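Local coordinates for protein Exo-arabinanase (Penicillium chrysogenum, PDB 3A72) that is an exo-acting glycoside hydrolase that probably cleaves alpha-1,5-linked L-arabinan from the chain end and is seen here with arabinobiose bound, at residues L88-G93 with L154-G159; R27-P32 with F84-P89. All coordinates share one frame; numbering follows the deposited sequence.

Contact 2 joins the inner strands of two successive blades of a beta-propeller, and contact 1 lies further along, at and beyond the C-terminal ends of the inner strands, where their loops meet. Contact 2 lies about 11 Å from the centre of the chain; contact 1, about 17 Å from that centre, joins the loop that follows the second of these strands to the next blade. Their centres are about 12 Å apart and they share L88 and P89. Y86 ties them together directly, its OH lying 2.9 Å from A156 N in a probable hydrogen bond. In contact 2 the R27 side chain is about 9 Å from a bound arabinofuranose.

Contact 1: residues L88-G93 with L154-G159; sequences LPERVG and LLANKG
The carboxylate of E90 is approached from above its plane by the backbone N-H of G159, which stands 57° out of that plane. The resulting hydrogen bond runs from G159 N to E90 OE1 over 2.9 Å and is noticeably bent, with an N-H...O angle of 130°. The other oxygen, E90 OE2, accepts from a water 3.0 Å away, and the same water accepts from K158 N at 2.9 Å. One carboxylate therefore serves two successive amides of 154-159, G159 directly and K158 through water. Its reach follows from the side-chain shape: CG sits between the backbone N and the carbonyl carbon (chi1 66°), and the chain is fully extended beyond it. The other flat group, the R91 guanidinium, turns back on its own segment, where NH1 bonds in plane to a lone pair of G93 O at 2.9 Å. P89 CD meets A156 CB at 4.1 Å, an apolar contact; V92 CG1 packs 3.6 Å from G159 O, and that oxygen accepts from a water which takes the N-H of G93. K158 and G159, both with positive phi, form a two-residue turn of type I' geometry in the hairpin between strands 149-157 and 160-167; the loop after strand 82-87 thus clasps this turn, a joint between the inner-strand hairpin loops of successive blades on one end face of a six-bladed beta-propeller.

Contact 2: residues R27-P32 with F84-P89; sequences RNEQLP and FLYSLP
Strands 27-30 and 84-87 run side by side in the same direction, their axes 5.9 Å apart at closest approach and inclined by only 11°. They nevertheless belong to separate four-stranded antiparallel sheets, and the polar link between them is made by a side chain, with a water beside it. E29 OE1 accepts the backbone N-H of S87 at 2.8 Å in an almost straight bond (173°), met on the anti side of the carboxylate and somewhat out of its plane. The torsions put it there: CG is anti to the backbone N (chi1 -177°), and a bend at chi2 swings the carboxylate alongside the neighbouring strand. Its partner oxygen, OE2, receives Q30 N on the anti lone pair and forms a salt bridge with R319, so the group is fixed at both ends. This is the innermost seam of a beta-propeller of the sialidase type, where the first strands of consecutive blades lie side by side. A water donates to L85 O at 2.8 Å and, more weakly, to E29 OE1. Nearer the start of the strands, R27 meets the rim of the F84 ring, NE in its plane at the edge, 3.8 Å from F84 CD1, with CD beside it. The guanidinium is almost perpendicular to the ring, and its NH2 bonds to T315. Apolar contact continues through E29 CB and L85 CB, 3.9 Å apart, and beyond the strands P32 CD rests 3.8 Å from S87 OG.

Contact 1: residues L88-G93 with L154-G159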
# COMPACT_ATOMS: atom_id res chain seq x y z
N LEU A 88 7.29 -11.49 6.70
CA LEU A 88 7.17 -12.70 5.90
C LEU A 88 6.34 -13.74 6.64
O LEU A 88 6.69 -14.12 7.75
CB LEU A 88 8.55 -13.33 5.62
CG LEU A 88 9.40 -12.65 4.53
CD1 LEU A 88 10.64 -13.48 4.35
CD2 LEU A 88 8.64 -12.55 3.22
N PRO A 89 5.28 -14.26 5.99
CA PRO A 89 4.51 -15.32 6.62
C PRO A 89 5.05 -16.69 6.48
O PRO A 89 4.52 -17.65 7.08
CB PRO A 89 3.13 -15.20 5.91
CG PRO A 89 3.34 -14.46 4.69
CD PRO A 89 4.63 -13.72 4.80
N GLU A 90 6.12 -16.83 5.72
CA GLU A 90 6.84 -18.09 5.49
C GLU A 90 8.26 -17.76 5.10
O GLU A 90 8.53 -16.64 4.63
CB GLU A 90 6.14 -18.93 4.42
CG GLU A 90 6.15 -18.32 3.06
CD GLU A 90 5.46 -19.12 2.04
OE1 GLU A 90 6.01 -20.18 1.66
OE2 GLU A 90 4.38 -18.70 1.59
N ARG A 91 9.15 -18.71 5.24
CA ARG A 91 10.54 -18.55 4.80
C ARG A 91 10.54 -18.27 3.31
O ARG A 91 9.84 -18.92 2.54
CB ARG A 91 11.29 -19.83 5.14
CG ARG A 91 12.70 -19.91 4.54
CD ARG A 91 13.51 -21.07 5.11
NE ARG A 91 14.10 -20.85 6.41
CZ ARG A 91 15.26 -20.21 6.64
NH1 ARG A 91 15.92 -19.68 5.62
NH2 ARG A 91 15.76 -20.11 7.86
N VAL A 92 11.43 -17.39 2.87
CA VAL A 92 11.76 -17.18 1.47
C VAL A 92 13.26 -17.25 1.34
O VAL A 92 13.97 -16.40 1.87
CB VAL A 92 11.19 -15.85 0.89
CG1 VAL A 92 11.63 -15.73 -0.55
CG2 VAL A 92 9.68 -15.83 1.00
N GLY A 93 13.78 -18.31 0.70
CA GLY A 93 15.22 -18.46 0.57
C GLY A 93 15.86 -18.57 1.92
O GLY A 93 15.49 -19.37 2.78
N LEU A 154 3.98 -5.95 -1.44
CA LEU A 154 4.64 -7.24 -1.28
C LEU A 154 3.66 -8.33 -0.82
O LEU A 154 2.84 -8.08 0.05
CB LEU A 154 5.77 -7.16 -0.24
CG LEU A 154 6.91 -6.17 -0.56
CD1 LEU A 154 7.92 -6.13 0.57
CD2 LEU A 154 7.63 -6.51 -1.87
N LEU A 155 3.82 -9.52 -1.38
CA LEU A 155 2.98 -10.66 -1.03
C LEU A 155 3.79 -11.93 -1.23
O LEU A 155 4.36 -12.11 -2.34
CB LEU A 155 1.74 -10.67 -1.88
CG LEU A 155 0.73 -11.84 -1.67
CD1 LEU A 155 -0.71 -11.36 -1.72
CD2 LEU A 155 0.96 -12.91 -2.66
N ALA A 156 3.86 -12.82 -0.27
CA ALA A 156 4.52 -14.11 -0.41
C ALA A 156 3.51 -15.20 -0.75
O ALA A 156 2.37 -15.19 -0.27
CB ALA A 156 5.27 -14.47 0.86
N ASN A 157 3.97 -16.18 -1.52
CA ASN A 157 3.18 -17.34 -1.86
C ASN A 157 4.13 -18.46 -2.28
O ASN A 157 5.02 -18.21 -3.09
CB ASN A 157 2.25 -17.03 -3.00
CG ASN A 157 1.36 -18.21 -3.36
OD1 ASN A 157 0.67 -18.77 -2.49
ND2 ASN A 157 1.41 -18.57 -4.63
N LYS A 158 3.94 -19.65 -1.73
CA LYS A 158 4.67 -20.83 -2.18
C LYS A 158 6.18 -20.60 -2.21
O LYS A 158 6.89 -20.98 -3.15
CB LYS A 158 4.18 -21.33 -3.54
CG LYS A 158 2.74 -21.79 -3.51
CD LYS A 158 2.07 -22.36 -4.74
CE LYS A 158 2.59 -22.25 -6.15
NZ LYS A 158 1.75 -22.85 -7.24
N GLY A 159 6.72 -20.01 -1.14
CA GLY A 159 8.13 -19.85 -0.99
C GLY A 159 8.73 -18.74 -1.82
O GLY A 159 9.98 -18.64 -1.89
O HOH W 1 2.21 -20.39 0.47
O HOH W 2 2.81 -16.84 2.27
O HOH W 3 11.89 -20.11 -0.61

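Contact 2: residues R27-P32 with F84-P89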
# COMPACT_ATOMS: atom_id res chain seq x y z
N ARG A 27 1.70 3.36 5.68
CA ARG A 27 1.71 1.89 5.60
C ARG A 27 1.96 1.37 7.01
O ARG A 27 2.57 2.01 7.85
CB ARG A 27 2.72 1.36 4.58
CG ARG A 27 2.32 1.66 3.13
CD ARG A 27 1.14 0.83 2.70
NE ARG A 27 0.77 0.99 1.29
CZ ARG A 27 -0.17 1.85 0.85
NH1 ARG A 27 -0.79 2.68 1.64
NH2 ARG A 27 -0.47 1.82 -0.45
N ASN A 28 1.53 0.11 7.24
CA ASN A 28 1.67 -0.48 8.55
C ASN A 28 1.82 -2.00 8.42
O ASN A 28 1.63 -2.58 7.35
CB ASN A 28 0.51 -0.04 9.45
CG ASN A 28 -0.79 -0.40 8.83
OD1 ASN A 28 -1.11 -1.55 8.54
ND2 ASN A 28 -1.64 0.53 8.55
N GLU A 29 2.16 -2.62 9.52
CA GLU A 29 2.22 -4.07 9.62
C GLU A 29 1.86 -4.47 11.04
O GLU A 29 2.11 -3.72 11.97
CB GLU A 29 3.59 -4.62 9.21
CG GLU A 29 3.80 -6.12 9.20
CD GLU A 29 2.84 -6.85 8.29
OE1 GLU A 29 3.17 -7.49 7.24
OE2 GLU A 29 1.67 -6.88 8.70
N GLN A 30 1.31 -5.66 11.21
CA GLN A 30 1.13 -6.27 12.52
C GLN A 30 2.06 -7.49 12.56
O GLN A 30 2.01 -8.36 11.70
CB GLN A 30 -0.32 -6.69 12.77
CG GLN A 30 -0.44 -7.26 14.17
CD GLN A 30 -1.85 -7.64 14.54
OE1 GLN A 30 -2.63 -8.19 13.75
NE2 GLN A 30 -2.23 -7.33 15.78
N LEU A 31 2.92 -7.52 13.56
CA LEU A 31 3.85 -8.62 13.75
C LEU A 31 3.10 -9.78 14.39
O LEU A 31 2.02 -9.62 14.98
CB LEU A 31 5.01 -8.17 14.61
CG LEU A 31 5.77 -6.96 14.11
CD1 LEU A 31 7.03 -6.81 14.96
CD2 LEU A 31 6.13 -7.05 12.63
N PRO A 32 3.61 -11.00 14.29
CA PRO A 32 2.88 -12.17 14.87
C PRO A 32 2.52 -12.02 16.35
O PRO A 32 1.42 -12.51 16.71
CB PRO A 32 3.85 -13.34 14.63
CG PRO A 32 4.47 -12.93 13.29
CD PRO A 32 4.74 -11.44 13.46
N PHE A 84 6.56 0.30 2.11
CA PHE A 84 5.66 -0.84 2.32
C PHE A 84 6.33 -1.77 3.30
O PHE A 84 7.45 -2.23 3.06
CB PHE A 84 5.36 -1.61 1.00
CG PHE A 84 4.24 -2.58 1.22
CD1 PHE A 84 2.95 -2.15 1.22
CD2 PHE A 84 4.46 -3.92 1.49
CE1 PHE A 84 1.89 -2.96 1.49
CE2 PHE A 84 3.41 -4.77 1.76
CZ PHE A 84 2.12 -4.31 1.76
N LEU A 85 5.66 -2.09 4.41
CA LEU A 85 6.12 -3.04 5.42
C LEU A 85 5.51 -4.41 5.20
O LEU A 85 4.31 -4.50 4.93
CB LEU A 85 5.80 -2.55 6.82
CG LEU A 85 6.64 -1.39 7.32
CD1 LEU A 85 5.97 -0.77 8.54
CD2 LEU A 85 8.04 -1.88 7.69
N TYR A 86 6.31 -5.47 5.38
CA TYR A 86 5.76 -6.82 5.21
C TYR A 86 6.51 -7.84 6.08
O TYR A 86 7.72 -8.04 5.89
CB TYR A 86 5.89 -7.27 3.76
CG TYR A 86 5.15 -8.53 3.43
CD1 TYR A 86 3.80 -8.69 3.73
CD2 TYR A 86 5.78 -9.60 2.82
CE1 TYR A 86 3.11 -9.84 3.44
CE2 TYR A 86 5.09 -10.78 2.49
CZ TYR A 86 3.78 -10.88 2.80
OH TYR A 86 3.10 -12.06 2.45
N SER A 87 5.81 -8.43 7.01
CA SER A 87 6.35 -9.53 7.85
C SER A 87 6.18 -10.81 7.06
O SER A 87 5.06 -11.20 6.72
CB SER A 87 5.61 -9.56 9.17
OG SER A 87 6.07 -10.61 9.99
N LEU A 88 7.29 -11.49 6.70
CA LEU A 88 7.17 -12.70 5.90
C LEU A 88 6.34 -13.74 6.64
O LEU A 88 6.69 -14.12 7.75
CB LEU A 88 8.55 -13.33 5.62
CG LEU A 88 9.40 -12.65 4.53
CD1 LEU A 88 10.64 -13.48 4.35
CD2 LEU A 88 8.64 -12.55 3.22
N PRO A 89 5.28 -14.26 5.99
CA PRO A 89 4.51 -15.32 6.62
C PRO A 89 5.05 -16.69 6.48
O PRO A 89 4.52 -17.65 7.08
CB PRO A 89 3.13 -15.20 5.91
CG PRO A 89 3.34 -14.46 4.69
CD PRO A 89 4.63 -13.72 4.80
O HOH W 4 2.72 -2.10 4.74
O HOH W 5 1.98 -6.09 5.15